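Local coordinates for putative transcriptional regulator (Streptomyces coelicolor, PDB 2HXI), which probably acts as a TetR-family transcriptional regulator, binding DNA through a helix-turn-helix domain and pairing as a two-chain assembly through its all-helical body, at residues 90-95 against 106-111; 111-116 against 121-126. One frame throughout, in Å; residues are numbered along the deposited sequence.

Interaction 1: 90-95 against 106-111; sequences DGYRPE and ALRLRE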
loop_
_atom_site.group_PDB
_atom_site.type_symbol
_atom_site.label_atom_id
_atom_site.label_comp_id
_atom_site.label_asym_id
_atom_site.label_seq_id
_atom_site.Cartn_x
_atom_site.Cartn_y
_atom_site.Cartn_z
ATOM N N ASP B 90 10.842 -1.017 20.523
ATOM C CA ASP B 90 11.021 -0.601 21.916
ATOM C C ASP B 90 10.245 -1.374 22.921
ATOM O O ASP B 90 9.001 -1.249 23.047
ATOM C CB ASP B 90 10.744 0.896 22.129
ATOM C CG ASP B 90 11.973 1.711 21.971
ATOM O OD1 ASP B 90 13.068 1.127 22.213
ATOM O OD2 ASP B 90 11.855 2.906 21.614
ATOM N N GLY B 91 11.015 -2.161 23.672
ATOM C CA GLY B 91 10.439 -2.945 24.758
ATOM C C GLY B 91 9.753 -4.186 24.245
ATOM O O GLY B 91 8.904 -4.758 24.934
ATOM N N TYR B 92 10.062 -4.580 23.006
ATOM C CA TYR B 92 9.422 -5.798 22.465
ATOM C C TYR B 92 10.046 -7.030 23.091
ATOM O O TYR B 92 11.255 -7.086 23.294
ATOM C CB TYR B 92 9.446 -5.846 20.903
ATOM C CG TYR B 92 8.913 -7.153 20.336
ATOM C CD1 TYR B 92 7.534 -7.297 20.028
ATOM C CD2 TYR B 92 9.759 -8.254 20.172
ATOM C CE1 TYR B 92 7.009 -8.538 19.544
ATOM C CE2 TYR B 92 9.241 -9.503 19.688
ATOM C CZ TYR B 92 7.877 -9.619 19.375
ATOM O OH TYR B 92 7.333 -10.783 18.868
ATOM N N ARG B 93 9.198 -8.000 23.465
ATOM C CA ARG B 93 9.649 -9.310 23.915
ATOM C C ARG B 93 8.890 -10.362 23.125
ATOM O O ARG B 93 7.690 -10.207 22.943
ATOM C CB ARG B 93 9.392 -9.479 25.427
ATOM C CG ARG B 93 10.029 -8.392 26.250
ATOM C CD ARG B 93 9.890 -8.741 27.746
ATOM N NE ARG B 93 8.494 -8.769 28.188
ATOM C CZ ARG B 93 8.076 -9.289 29.347
ATOM N NH1 ARG B 93 8.950 -9.832 30.204
ATOM N NH2 ARG B 93 6.777 -9.265 29.658
ATOM N N PRO B 94 9.592 -11.392 22.611
ATOM C CA PRO B 94 9.003 -12.422 21.724
ATOM C C PRO B 94 8.056 -13.430 22.321
ATOM O O PRO B 94 8.279 -14.643 22.152
ATOM C CB PRO B 94 10.231 -13.141 21.151
ATOM C CG PRO B 94 11.298 -13.000 22.198
ATOM C CD PRO B 94 11.042 -11.605 22.801
ATOM N N GLU B 95 6.980 -12.981 22.963
ATOM C CA GLU B 95 6.100 -13.918 23.632
ATOM C C GLU B 95 5.079 -14.600 22.708
ATOM O O GLU B 95 4.698 -14.050 21.663
ATOM C CB GLU B 95 5.377 -13.210 24.749
ATOM C CG GLU B 95 6.277 -13.068 25.982
ATOM C CD GLU B 95 5.568 -12.471 27.201
ATOM O OE1 GLU B 95 4.336 -12.642 27.367
ATOM O OE2 GLU B 95 6.283 -11.841 28.009
ATOM N N ALA B 106 3.787 -6.706 13.375
ATOM C CA ALA B 106 2.984 -5.977 12.397
ATOM C C ALA B 106 2.143 -4.848 13.107
ATOM O O ALA B 106 2.093 -3.679 12.614
ATOM C CB ALA B 106 2.061 -6.955 11.700
ATOM N N LEU B 107 1.538 -5.158 14.266
ATOM C CA LEU B 107 0.749 -4.120 14.957
ATOM C C LEU B 107 1.636 -2.995 15.465
ATOM O O LEU B 107 1.194 -1.810 15.460
ATOM C CB LEU B 107 -0.074 -4.689 16.124
ATOM C CG LEU B 107 -1.120 -5.699 15.595
ATOM C CD1 LEU B 107 -1.880 -6.300 16.804
ATOM C CD2 LEU B 107 -2.064 -5.105 14.583
ATOM N N ARG B 108 2.836 -3.351 15.970
ATOM C CA ARG B 108 3.732 -2.340 16.527
ATOM C C ARG B 108 4.156 -1.435 15.390
ATOM O O ARG B 108 4.235 -0.241 15.562
ATOM C CB ARG B 108 4.952 -2.922 17.233
ATOM C CG ARG B 108 4.628 -3.344 18.679
ATOM C CD ARG B 108 5.788 -4.161 19.223
ATOM N NE ARG B 108 5.830 -4.245 20.707
ATOM C CZ ARG B 108 6.594 -3.499 21.494
ATOM N NH1 ARG B 108 6.554 -3.704 22.812
ATOM N NH2 ARG B 108 7.395 -2.551 20.992
ATOM N N LEU B 109 4.439 -2.012 14.222
ATOM C CA LEU B 109 4.861 -1.200 13.109
ATOM C C LEU B 109 3.730 -0.286 12.673
ATOM O O LEU B 109 3.984 0.888 12.349
ATOM C CB LEU B 109 5.270 -2.088 11.911
ATOM C CG LEU B 109 6.563 -2.917 12.071
ATOM C CD1 LEU B 109 6.661 -3.924 10.900
ATOM C CD2 LEU B 109 7.821 -1.971 12.089
ATOM N N ARG B 110 2.488 -0.812 12.611
ATOM C CA ARG B 110 1.381 -0.000 12.173
ATOM C C ARG B 110 1.201 1.177 13.177
ATOM O O ARG B 110 0.931 2.334 12.779
ATOM C CB ARG B 110 0.118 -0.849 12.081
ATOM C CG ARG B 110 -1.052 -0.011 11.594
ATOM C CD ARG B 110 -2.328 -0.814 11.435
ATOM N NE ARG B 110 -3.432 0.094 11.172
ATOM C CZ ARG B 110 -4.249 0.545 12.101
ATOM N NH1 ARG B 110 -4.087 0.144 13.360
ATOM N NH2 ARG B 110 -5.210 1.398 11.748
ATOM N N GLU B 111 1.303 0.867 14.476
ATOM C CA GLU B 111 1.087 1.905 15.486
ATOM C C GLU B 111 2.169 2.964 15.395
ATOM O O GLU B 111 1.875 4.157 15.342
ATOM C CB GLU B 111 0.882 1.246 16.866
ATOM C CG GLU B 111 1.707 1.629 18.058
ATOM C CD GLU B 111 1.410 0.599 19.229
ATOM O OE1 GLU B 111 2.201 -0.400 19.451
ATOM O OE2 GLU B 111 0.326 0.799 19.858
HETATM O O HOH W 1 7.069 -1.615 24.622
#

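Interaction 2: 111-116 against 121-126; sequences ESFGQQ and AVWGRH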
loop_
_atom_site.group_PDB
_atom_site.type_symbol
_atom_site.label_atom_id
_atom_site.label_comp_id
_atom_site.label_asym_id
_atom_site.label_seq_id
_atom_site.Cartn_x
_atom_site.Cartn_y
_atom_site.Cartn_z
ATOM N N GLU B 111 1.303 0.867 14.476
ATOM C CA GLU B 111 1.087 1.905 15.486
ATOM C C GLU B 111 2.169 2.964 15.395
ATOM O O GLU B 111 1.875 4.157 15.342
ATOM C CB GLU B 111 0.882 1.246 16.866
ATOM C CG GLU B 111 1.707 1.629 18.058
ATOM C CD GLU B 111 1.410 0.599 19.229
ATOM O OE1 GLU B 111 2.201 -0.400 19.451
ATOM O OE2 GLU B 111 0.326 0.799 19.858
ATOM N N SER B 112 3.426 2.534 15.300
ATOM C CA SER B 112 4.535 3.482 15.200
ATOM C C SER B 112 4.444 4.407 13.996
ATOM O O SER B 112 4.819 5.599 14.070
ATOM C CB SER B 112 5.865 2.733 15.226
ATOM O OG SER B 112 6.064 2.222 16.544
ATOM N N PHE B 113 4.019 3.879 12.855
ATOM C CA PHE B 113 3.864 4.727 11.676
ATOM C C PHE B 113 2.571 5.583 11.671
ATOM O O PHE B 113 2.428 6.476 10.839
ATOM C CB PHE B 113 4.015 3.895 10.404
ATOM C CG PHE B 113 5.444 3.606 10.071
ATOM C CD1 PHE B 113 6.274 4.626 9.583
ATOM C CD2 PHE B 113 5.992 2.348 10.255
ATOM C CE1 PHE B 113 7.637 4.384 9.270
ATOM C CE2 PHE B 113 7.343 2.075 9.937
ATOM C CZ PHE B 113 8.190 3.105 9.451
ATOM N N GLY B 114 1.673 5.299 12.612
ATOM C CA GLY B 114 0.331 5.922 12.656
ATOM C C GLY B 114 0.391 7.441 12.551
ATOM O O GLY B 114 -0.381 8.040 11.813
ATOM N N GLN B 115 1.295 8.071 13.284
ATOM C CA GLN B 115 1.381 9.534 13.225
ATOM C C GLN B 115 2.554 10.004 12.359
ATOM O O GLN B 115 2.891 11.188 12.390
ATOM C CB GLN B 115 1.499 10.145 14.627
ATOM C CG GLN B 115 0.284 9.940 15.550
ATOM C CD GLN B 115 -0.887 10.769 15.100
ATOM O OE1 GLN B 115 -1.862 10.225 14.577
ATOM N NE2 GLN B 115 -0.790 12.099 15.254
ATOM N N GLN B 116 3.119 9.097 11.544
ATOM C CA GLN B 116 4.278 9.406 10.716
ATOM C C GLN B 116 4.020 9.005 9.254
ATOM O O GLN B 116 4.801 8.234 8.659
ATOM C CB GLN B 116 5.566 8.743 11.257
ATOM C CG GLN B 116 6.035 9.246 12.607
ATOM C CD GLN B 116 6.856 10.518 12.461
ATOM O OE1 GLN B 116 6.763 11.198 11.438
ATOM N NE2 GLN B 116 7.704 10.805 13.469
ATOM N N ALA B 121 5.546 6.259 3.976
ATOM C CA ALA B 121 5.730 6.226 2.513
ATOM C C ALA B 121 7.179 5.904 2.090
ATOM O O ALA B 121 7.433 5.129 1.148
ATOM C CB ALA B 121 5.284 7.575 1.930
ATOM N N VAL B 122 8.127 6.555 2.745
ATOM C CA VAL B 122 9.516 6.379 2.445
ATOM C C VAL B 122 9.875 4.943 2.759
ATOM O O VAL B 122 10.570 4.288 1.959
ATOM C CB VAL B 122 10.450 7.341 3.236
ATOM C CG1 VAL B 122 11.948 6.954 2.995
ATOM C CG2 VAL B 122 10.215 8.821 2.823
ATOM N N TRP B 123 9.441 4.446 3.917
ATOM C CA TRP B 123 9.838 3.084 4.309
ATOM C C TRP B 123 9.220 2.060 3.371
ATOM O O TRP B 123 9.879 1.098 2.944
ATOM C CB TRP B 123 9.413 2.779 5.755
ATOM C CG TRP B 123 9.603 1.329 6.169
ATOM C CD1 TRP B 123 10.779 0.618 6.210
ATOM C CD2 TRP B 123 8.572 0.422 6.579
ATOM N NE1 TRP B 123 10.529 -0.679 6.606
ATOM C CE2 TRP B 123 9.187 -0.828 6.841
ATOM C CE3 TRP B 123 7.177 0.549 6.739
ATOM C CZ2 TRP B 123 8.475 -1.926 7.276
ATOM C CZ3 TRP B 123 6.463 -0.549 7.189
ATOM C CH2 TRP B 123 7.109 -1.771 7.441
ATOM N N GLY B 124 7.950 2.277 3.038
ATOM C CA GLY B 124 7.218 1.370 2.173
ATOM C C GLY B 124 7.864 1.303 0.800
ATOM O O GLY B 124 7.692 0.316 0.087
ATOM N N ARG B 125 8.619 2.334 0.434
ATOM C CA ARG B 125 9.284 2.380 -0.868
ATOM C C ARG B 125 10.717 1.875 -0.857
ATOM O O ARG B 125 11.105 1.079 -1.719
ATOM C CB ARG B 125 9.234 3.798 -1.440
ATOM C CG ARG B 125 9.800 3.938 -2.843
ATOM C CD ARG B 125 9.859 5.404 -3.266
ATOM N NE ARG B 125 8.537 6.049 -3.243
ATOM C CZ ARG B 125 8.220 7.159 -3.916
ATOM N NH1 ARG B 125 9.114 7.763 -4.706
ATOM N NH2 ARG B 125 6.991 7.661 -3.821
ATOM N N HIS B 126 11.526 2.339 0.085
ATOM C CA HIS B 126 12.928 1.971 0.062
ATOM C C HIS B 126 13.321 0.949 1.152
ATOM O O HIS B 126 14.453 0.441 1.137
ATOM C CB HIS B 126 13.803 3.204 0.258
ATOM C CG HIS B 126 13.580 4.314 -0.726
ATOM N ND1 HIS B 126 12.885 5.465 -0.404
ATOM C CD2 HIS B 126 14.028 4.492 -1.996
ATOM C CE1 HIS B 126 12.880 6.285 -1.445
ATOM N NE2 HIS B 126 13.571 5.722 -2.420
#

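Interaction 1: 90-95 against 106-111
Y92, in the irregular strip 90-95 that follows helix 73-88, and R108, on helix 98-113, have the nearest CA atoms of the two segments, Y92 CA lying 8.9 Å from R108 CA. That gap is wide for direct backbone contact, and a long side chain from the helix bridges it. R108 reaches over with its chain extended from CG to NE and lays its guanidinium against the loop. Its NH2 gives D90 O a nearly straight hydrogen bond, 2.9 Å long at 168°; the oxygen lies in the guanidinium plane, yet the donor stands well above the carbonyl plane. R108 NH1 adds a weak bond to D90 O at 3.5 Å and also donates to a water that in turn donates to D90 O. R108 NH2 also hydrogen-bonds A88 O, the carbonyl of the last residue of helix 73-88. G91, at positive phi, turns the chain just after the gripped carbonyl, a conformation easily adopted without a side chain. Y92 CB sits 3.7 Å from R108 CZ, over the centre of the guanidinium. A chi1 of 174° sends the Y92 ring past the guanidinium rather than over it; the two planes stand 89° apart, and the ring offers its edge, CD1 lying 3.6 Å from R108 NE, while the hydroxyl goes on to E139. A leucine in place of R108 would probably leave the carbonyls of D90 and A88 without this charged donor and Y92 CB without its flat support. A cation serving neutral carbonyls thus ties the loop and the preceding helix end to helix 98-113 at the protein surface.

Interaction 2: 111-116 against 121-126
F113, near the C-terminal end of helix 98-113, and W123, on helix 117-126, make the tight part of this contact, and both are buried. Their closest atoms are F113 CE2 and W123 CE3, 3.5 Å apart, and F113 CZ also comes within 3.9 Å of W123 CB. The phenyl ring and the six-membered ring of the indole are nearly parallel, at 7°, but slid well apart, so that the centroid of the F113 ring is 5.0 Å from that of the W123 six-membered ring and the overlap is slight. In W123 a chi1 of 171° sets the indole opposite the amide nitrogen, and F113 CE2 stands above the indole plane, offset toward the rim. Broad flat rings suit a buried gap between two helices, since they give much apolar surface where they meet. I169 of helix 154-173 touches both rings, I84 of helix 73-88 packs on F113, and W123 also packs on L215 of the second subunit, so the pair lies close to the subunit interface. The other side of the contact is loose and open to solvent: G114 and Q115 are exposed and make no contact with 121-126. They belong to a type I turn from F113 to Q116, closed by Q116 N to F113 O at 2.8 Å. Glycine fits at 114, since a CB there would run into E111 O. Q116, buried again, takes the N-cap position of the next helix, and its NE2 bonds A39 O of helix 31-43. The whole forms a tight corner between consecutive helices, sealed by an aromatic pair, in the all-helical C-terminal domain of a TetR-family protein.

How the interactions relate
Interactions 1 and 2 follow one another along the chain, in series, with centres about 15 Å apart. Helix 98-113 joins them: R108, in its second half, meets the preceding loop in interaction 1, its C-terminal end meets helix 117-126 in interaction 2, and E111 belongs to both segments on it. They touch where L109 CD1 packs on W123 CH2 at 4.1 Å. The first is polar and lies at the surface; the second is apolar, its centre about 4 Å from the centre of the chain. Together they join helix 98-113 of the C-terminal domain to the loop before it and to the helix after it, close to helix 73-88, which follows the predicted helix-turn-helix motif.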